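Local structure of probable zinc protease (Pseudomonas aeruginosa, 4NNZ) at residues 151-156 and 308-313; 254-259 and 302-307. The protein is a subunit of a probable zinc-dependent protease of the M16 family, presumably taking part in the hydrolysis of peptide bonds. All blocks are in the same frame, centred on the assembly; numbering follows the deposited sequence.

In the fold
Contact 1 (151-156 with 308-313) and contact 2 (254-259 with 302-307) adjoin along one chain, their centres about 12 Å apart. Residues 302-307 run straight into 308-313, so one beta hairpin, built from strands 294-301 and 309-317, supplies half of each. Two probable hydrogen bonds tie them across: Asp308 OD1 to Ser258 OG at 2.5 Å and Ser309 OG to Asp302 O at 2.8 Å; Ser309 CB also packs on Ser255 CB at 3.9 Å. Contact 1 brings the end of helix 140-152 to the five-stranded sheet, whereas contact 2 joins two loops leaving that sheet. The HxxEH motif characteristic of M16 peptidases belongs to helix 49-56, and neither contact includes it.

Contact 1: residues 151-156 and 308-313; sequences AAYPAS and DSLFVL
Tyr153 lays the outer end of its ring obliquely across Leu310, CZ lying 3.8 Å from Leu310 CG. The hydroxyl reaches farther, to the Ser309-Leu310 peptide, with Tyr153 OH 3.3 Å from Ser309 C, and to the root of the leucine, 3.4 Å from Leu310 CB. It comes as close to Leu310 N, but the angle is too poor for a hydrogen bond, so no hydrogen bond joins the two segments and the contact rests on van der Waals packing. The ring gets there because CG lies beside the backbone N and anti to the carbonyl carbon (chi1 -78°), which carries the phenol toward the strand although the CB bond does not itself aim there. A second, lighter touch is made one residue earlier, where Ala152 CB meets Leu310 CD1 at 4.1 Å; Leu310 thus offers one methyl to the helix and its CB and CG to the tyrosine. The arrangement docks the C-terminal end of helix 140-152, from the Insulinase part of the M16 sequence, on the start of strand 309-317, from the part assigned to the inactive domain. Tyr153 is where the chain leaves helical geometry, and Leu310 points toward it from the sheet while Ser309 turns its CB away. The strand is held on its two flanks by backbone hydrogen bonds, Ser309 with Val253 and Val312 with Tyr300. Glu227 spans the same junction: its carboxylate accepts from Ala155 N and Ser156 N, and its own N donates to Asp308 OD2. The Tyr153 ring also meets Tyr158 edge-to-face.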
ATOM      1  N   ALA A 151       2.705  -6.543  -5.401  1.00 29.67           N
ATOM      2  CA  ALA A 151       3.217  -7.637  -4.620  1.00 29.56           C
ATOM      3  C   ALA A 151       4.669  -7.482  -4.197  1.00 32.40           C
ATOM      4  O   ALA A 151       5.032  -7.880  -3.139  1.00 34.24           O
ATOM      5  CB  ALA A 151       3.007  -8.939  -5.328  1.00 31.26           C
ATOM      6  N   ALA A 152       5.492  -6.920  -5.050  1.00 31.13           N
ATOM      7  CA  ALA A 152       6.877  -6.663  -4.744  1.00 31.43           C
ATOM      8  C   ALA A 152       7.183  -5.601  -3.694  1.00 31.65           C
ATOM      9  O   ALA A 152       8.228  -5.609  -3.118  1.00 31.97           O
ATOM     10  CB  ALA A 152       7.656  -6.423  -6.006  1.00 32.33           C
ATOM     11  N   TYR A 153       6.266  -4.704  -3.438  1.00 34.58           N
ATOM     12  CA  TYR A 153       6.539  -3.629  -2.518  1.00 36.01           C
ATOM     13  C   TYR A 153       5.479  -3.541  -1.439  1.00 35.83           C
ATOM     14  O   TYR A 153       4.721  -2.619  -1.373  1.00 36.95           O
ATOM     15  CB  TYR A 153       6.626  -2.307  -3.258  1.00 36.27           C
ATOM     16  CG  TYR A 153       7.891  -2.019  -4.005  1.00 36.31           C
ATOM     17  CD1 TYR A 153       9.087  -1.878  -3.368  1.00 37.18           C
ATOM     18  CD2 TYR A 153       7.861  -1.831  -5.341  1.00 36.68           C
ATOM     19  CE1 TYR A 153      10.228  -1.583  -4.066  1.00 38.94           C
ATOM     20  CE2 TYR A 153       8.981  -1.532  -6.039  1.00 36.99           C
ATOM     21  CZ  TYR A 153      10.160  -1.415  -5.400  1.00 37.29           C
ATOM     22  OH  TYR A 153      11.235  -1.113  -6.135  1.00 36.84           O
ATOM     23  N   PRO A 154       5.465  -4.494  -0.522  1.00 38.25           N
ATOM     24  CA  PRO A 154       4.407  -4.548   0.466  1.00 38.58           C
ATOM     25  C   PRO A 154       4.301  -3.332   1.350  1.00 39.37           C
ATOM     26  O   PRO A 154       3.210  -2.936   1.636  1.00 40.97           O
ATOM     27  CB  PRO A 154       4.825  -5.711   1.335  1.00 36.43           C
ATOM     28  CG  PRO A 154       5.614  -6.560   0.478  1.00 36.47           C
ATOM     29  CD  PRO A 154       6.329  -5.673  -0.435  1.00 39.21           C
ATOM     30  N   ALA A 155       5.402  -2.789   1.814  1.00 37.50           N
ATOM     31  CA  ALA A 155       5.332  -1.712   2.755  1.00 41.60           C
ATOM     32  C   ALA A 155       5.546  -0.323   2.221  1.00 45.13           C
ATOM     33  O   ALA A 155       5.121   0.625   2.830  1.00 55.22           O
ATOM     34  CB  ALA A 155       6.289  -1.971   3.885  1.00 41.61           C
ATOM     35  N   SER A 156       6.249  -0.182   1.120  1.00 44.79           N
ATOM     36  CA  SER A 156       6.546   1.139   0.596  1.00 43.67           C
ATOM     37  C   SER A 156       5.555   1.734  -0.371  1.00 40.12           C
ATOM     38  O   SER A 156       4.712   1.089  -0.872  1.00 40.66           O
ATOM     39  CB  SER A 156       7.949   1.195   0.017  1.00 46.16           C
ATOM     40  OG  SER A 156       8.033   0.597  -1.235  1.00 41.53           O
ATOM     41  N   ASP A 308      14.167   2.517  -1.561  1.00 38.80           N
ATOM     42  CA  ASP A 308      14.580   1.210  -1.999  1.00 42.93           C
ATOM     43  C   ASP A 308      14.183   0.872  -3.412  1.00 40.32           C
ATOM     44  O   ASP A 308      13.491   1.600  -4.037  1.00 39.89           O
ATOM     45  CB  ASP A 308      14.018   0.165  -1.068  1.00 45.24           C
ATOM     46  CG  ASP A 308      14.726   0.123   0.219  1.00 47.25           C
ATOM     47  OD1 ASP A 308      15.882   0.523   0.271  1.00 45.44           O
ATOM     48  OD2 ASP A 308      14.132  -0.315   1.189  1.00 50.54           O
ATOM     49  N   SER A 309      14.628  -0.268  -3.885  1.00 36.13           N
ATOM     50  CA  SER A 309      14.535  -0.603  -5.267  1.00 35.23           C
ATOM     51  C   SER A 309      14.377  -2.079  -5.526  1.00 34.07           C
ATOM     52  O   SER A 309      14.299  -2.861  -4.640  1.00 30.84           O
ATOM     53  CB  SER A 309      15.731  -0.056  -6.018  1.00 36.35           C
ATOM     54  OG  SER A 309      15.538  -0.192  -7.389  1.00 34.91           O
ATOM     55  N   LEU A 310      14.306  -2.414  -6.793  1.00 34.66           N
ATOM     56  CA  LEU A 310      14.032  -3.737  -7.256  1.00 34.34           C
ATOM     57  C   LEU A 310      15.017  -4.126  -8.324  1.00 34.88           C
ATOM     58  O   LEU A 310      15.282  -3.360  -9.197  1.00 32.26           O
ATOM     59  CB  LEU A 310      12.661  -3.724  -7.871  1.00 35.41           C
ATOM     60  CG  LEU A 310      11.453  -4.400  -7.277  1.00 40.36           C
ATOM     61  CD1 LEU A 310      10.505  -4.725  -8.390  1.00 41.06           C
ATOM     62  CD2 LEU A 310      11.800  -5.667  -6.540  1.00 44.66           C
ATOM     63  N   PHE A 311      15.541  -5.332  -8.254  1.00 34.87           N
ATOM     64  CA  PHE A 311      16.407  -5.850  -9.277  1.00 35.44           C
ATOM     65  C   PHE A 311      15.603  -6.813 -10.081  1.00 34.51           C
ATOM     66  O   PHE A 311      15.155  -7.779  -9.586  1.00 33.26           O
ATOM     67  CB  PHE A 311      17.589  -6.580  -8.669  1.00 38.05           C
ATOM     68  CG  PHE A 311      18.625  -6.987  -9.666  1.00 37.07           C
ATOM     69  CD1 PHE A 311      18.470  -8.111 -10.419  1.00 36.49           C
ATOM     70  CD2 PHE A 311      19.745  -6.242  -9.842  1.00 37.10           C
ATOM     71  CE1 PHE A 311      19.410  -8.479 -11.328  1.00 36.89           C
ATOM     72  CE2 PHE A 311      20.692  -6.610 -10.747  1.00 36.26           C
ATOM     73  CZ  PHE A 311      20.523  -7.726 -11.490  1.00 35.01           C
ATOM     74  N   VAL A 312      15.429  -6.530 -11.350  1.00 37.17           N
ATOM     75  CA  VAL A 312      14.448  -7.224 -12.132  1.00 36.40           C
ATOM     76  C   VAL A 312      14.954  -8.072 -13.269  1.00 35.11           C
ATOM     77  O   VAL A 312      15.831  -7.720 -13.969  1.00 36.22           O
ATOM     78  CB  VAL A 312      13.375  -6.263 -12.635  1.00 35.04           C
ATOM     79  CG1 VAL A 312      12.311  -7.004 -13.383  1.00 36.47           C
ATOM     80  CG2 VAL A 312      12.740  -5.578 -11.470  1.00 33.33           C
ATOM     81  N   LEU A 313      14.358  -9.224 -13.425  1.00 37.15           N
ATOM     82  CA  LEU A 313      14.698 -10.125 -14.486  1.00 38.78           C
ATOM     83  C   LEU A 313      13.488 -10.424 -15.339  1.00 41.28           C
ATOM     84  O   LEU A 313      12.411 -10.597 -14.854  1.00 41.60           O
ATOM     85  CB  LEU A 313      15.248 -11.404 -13.912  1.00 39.97           C
ATOM     86  CG  LEU A 313      16.722 -11.348 -13.603  1.00 40.93           C
ATOM     87  CD1 LEU A 313      16.957 -11.130 -12.137  1.00 41.84           C
ATOM     88  CD2 LEU A 313      17.398 -12.602 -14.073  1.00 42.53           C
TER

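Contact 2: residues 254-259 and 302-307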
ATOM      1  N   PRO A 254      18.422  -2.443  -2.008  1.00 36.20           N
ATOM      2  CA  PRO A 254      18.667  -1.034  -1.769  1.00 37.38           C
ATOM      3  C   PRO A 254      18.937  -0.203  -3.007  1.00 37.10           C
ATOM      4  O   PRO A 254      19.197  -0.686  -4.060  1.00 39.21           O
ATOM      5  CB  PRO A 254      19.892  -1.053  -0.888  1.00 34.80           C
ATOM      6  CG  PRO A 254      20.549  -2.311  -1.216  1.00 34.51           C
ATOM      7  CD  PRO A 254      19.466  -3.273  -1.428  1.00 34.49           C
ATOM      8  N   SER A 255      18.911   1.091  -2.830  1.00 40.86           N
ATOM      9  CA  SER A 255      19.318   2.020  -3.840  1.00 41.18           C
ATOM     10  C   SER A 255      20.151   3.054  -3.134  1.00 42.88           C
ATOM     11  O   SER A 255      20.278   3.010  -1.952  1.00 46.89           O
ATOM     12  CB  SER A 255      18.133   2.614  -4.571  1.00 39.02           C
ATOM     13  OG  SER A 255      17.681   3.764  -3.964  1.00 40.00           O
ATOM     14  N   LEU A 256      20.731   3.967  -3.874  1.00 44.44           N
ATOM     15  CA  LEU A 256      21.554   5.005  -3.313  1.00 45.33           C
ATOM     16  C   LEU A 256      20.758   5.919  -2.405  1.00 44.40           C
ATOM     17  O   LEU A 256      21.288   6.538  -1.534  1.00 47.79           O
ATOM     18  CB  LEU A 256      22.270   5.764  -4.404  1.00 48.13           C
ATOM     19  CG  LEU A 256      23.290   4.913  -5.135  1.00 51.76           C
ATOM     20  CD1 LEU A 256      23.787   5.592  -6.386  1.00 54.57           C
ATOM     21  CD2 LEU A 256      24.451   4.574  -4.241  1.00 52.30           C
ATOM     22  N   GLY A 257      19.470   5.975  -2.606  1.00 44.64           N
ATOM     23  CA  GLY A 257      18.599   6.706  -1.730  1.00 45.24           C
ATOM     24  C   GLY A 257      18.574   6.148  -0.339  1.00 44.21           C
ATOM     25  O   GLY A 257      18.368   6.857   0.598  1.00 44.60           O
ATOM     26  N   SER A 258      18.740   4.847  -0.232  1.00 43.49           N
ATOM     27  CA  SER A 258      18.559   4.133   1.000  1.00 41.99           C
ATOM     28  C   SER A 258      19.720   3.344   1.539  1.00 46.93           C
ATOM     29  O   SER A 258      19.541   2.599   2.467  1.00 47.73           O
ATOM     30  CB  SER A 258      17.404   3.187   0.828  1.00 41.79           C
ATOM     31  OG  SER A 258      17.756   2.132   0.000  1.00 42.12           O
ATOM     32  N   SER A 259      20.894   3.462   0.960  1.00 51.09           N
ATOM     33  CA  SER A 259      21.951   2.547   1.312  1.00 51.28           C
ATOM     34  C   SER A 259      23.098   3.148   2.069  1.00 54.90           C
ATOM     35  O   SER A 259      23.666   4.131   1.675  1.00 48.97           O
ATOM     36  CB  SER A 259      22.496   1.841   0.092  1.00 52.42           C
ATOM     37  OG  SER A 259      23.583   1.035   0.456  1.00 48.91           O
ATOM     38  N   ASP A 302      16.948   0.197 -11.168  1.00 42.24           N
ATOM     39  CA  ASP A 302      17.201   1.610 -10.982  1.00 41.31           C
ATOM     40  C   ASP A 302      17.865   1.843  -9.659  1.00 41.78           C
ATOM     41  O   ASP A 302      17.298   1.610  -8.642  1.00 44.17           O
ATOM     42  CB  ASP A 302      15.923   2.421 -11.041  1.00 43.87           C
ATOM     43  CG  ASP A 302      16.174   3.901 -10.961  1.00 49.27           C
ATOM     44  OD1 ASP A 302      17.281   4.296 -10.634  1.00 47.51           O
ATOM     45  OD2 ASP A 302      15.265   4.687 -11.220  1.00 51.35           O
ATOM     46  N   ALA A 303      19.092   2.311  -9.708  1.00 41.45           N
ATOM     47  CA  ALA A 303      19.898   2.520  -8.543  1.00 39.66           C
ATOM     48  C   ALA A 303      19.716   3.886  -7.960  1.00 41.88           C
ATOM     49  O   ALA A 303      20.275   4.188  -6.945  1.00 40.68           O
ATOM     50  CB  ALA A 303      21.343   2.314  -8.888  1.00 40.74           C
ATOM     51  N   PHE A 304      18.923   4.713  -8.609  1.00 39.46           N
ATOM     52  CA  PHE A 304      18.771   6.091  -8.201  1.00 40.68           C
ATOM     53  C   PHE A 304      17.414   6.474  -7.650  1.00 40.51           C
ATOM     54  O   PHE A 304      16.883   7.478  -7.984  1.00 38.41           O
ATOM     55  CB  PHE A 304      19.203   7.038  -9.300  1.00 38.99           C
ATOM     56  CG  PHE A 304      20.574   6.793  -9.766  1.00 42.32           C
ATOM     57  CD1 PHE A 304      21.626   7.279  -9.078  1.00 41.14           C
ATOM     58  CD2 PHE A 304      20.804   6.038 -10.865  1.00 45.60           C
ATOM     59  CE1 PHE A 304      22.892   7.047  -9.484  1.00 40.49           C
ATOM     60  CE2 PHE A 304      22.064   5.791 -11.278  1.00 44.22           C
ATOM     61  CZ  PHE A 304      23.114   6.300 -10.586  1.00 42.81           C
ATOM     62  N   ASN A 305      16.866   5.621  -6.815  1.00 42.72           N
ATOM     63  CA  ASN A 305      15.632   5.894  -6.099  1.00 43.01           C
ATOM     64  C   ASN A 305      15.754   6.700  -4.824  1.00 37.43           C
ATOM     65  O   ASN A 305      16.745   6.714  -4.167  1.00 34.72           O
ATOM     66  CB  ASN A 305      14.888   4.600  -5.801  1.00 45.50           C
ATOM     67  CG  ASN A 305      14.179   4.048  -6.994  1.00 44.38           C
ATOM     68  OD1 ASN A 305      13.585   4.770  -7.764  1.00 50.61           O
ATOM     69  ND2 ASN A 305      14.224   2.765  -7.138  1.00 41.89           N
ATOM     70  N   ARG A 306      14.668   7.327  -4.476  1.00 36.79           N
ATOM     71  CA  ARG A 306      14.518   8.040  -3.256  1.00 35.52           C
ATOM     72  C   ARG A 306      14.678   7.089  -2.116  1.00 37.02           C
ATOM     73  O   ARG A 306      15.264   7.394  -1.123  1.00 37.00           O
ATOM     74  CB  ARG A 306      13.101   8.505  -3.232  1.00 35.25           C
ATOM     75  CG  ARG A 306      12.792   9.793  -2.569  1.00 35.70           C
ATOM     76  CD  ARG A 306      11.313   9.995  -2.730  1.00 37.85           C
ATOM     77  NE  ARG A 306      10.729  10.490  -1.525  1.00 43.85           N
ATOM     78  CZ  ARG A 306       9.584  10.105  -1.009  1.00 42.31           C
ATOM     79  NH1 ARG A 306       8.847   9.189  -1.564  1.00 40.00           N
ATOM     80  NH2 ARG A 306       9.189  10.661   0.093  1.00 49.47           N
ATOM     81  N   GLY A 307      14.077   5.937  -2.262  1.00 34.73           N
ATOM     82  CA  GLY A 307      14.156   4.883  -1.304  1.00 37.72           C
ATOM     83  C   GLY A 307      14.731   3.642  -1.923  1.00 38.80           C
ATOM     84  O   GLY A 307      15.584   3.701  -2.735  1.00 38.84           O
TER
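The connection of a beta hairpin, residues 302-307 between strands 294-301 and 309-317, packs here against a beta turn at 255-258 that follows the neighbouring strand 246-253 of the same sheet. The turn is closed by Ser258 N donating to Ser255 O and reinforced in the other sense by Ser255 N donating to Ser258 OG at 3.2 Å; the same OG is also hydrogen-bonded to Asp308 OD1. Ser255 OG, set between the backbone N and the carbonyl carbon (chi1 90°), accepts from Gly257 N in an ST turn and faces the hairpin loop. There it donates to Gly307 O at 2.4 Å, so short that the length is doubtful. A nearly straight bond, 172° at the hydrogen, runs from Leu256 N to Ala303 O. With no side chain on Gly257, the two backbones close up: Gly257 CA lies 3.1 Å from Asn305 O, a CA-H...O contact, and makes a longer one to Arg306 O. At the start of the hairpin loop, an Asx turn shapes the chain, Phe304 N donating to Asp302 OD1 at 2.6 Å, on the anti side of the carboxylate, 34° out of its plane. Arg306 turns its CB away from the turn; its side chain makes a cation-pi contact with Tyr41, and its N donates to Asp87. At the other end Leu256 and Phe304 run alongside each other in one direction. Leu256 CD1 comes obliquely to Phe304 CE1 at 3.5 Å, while Ala303 CB lies over one ring face, 4.2 Å above its plane and displaced toward the margin.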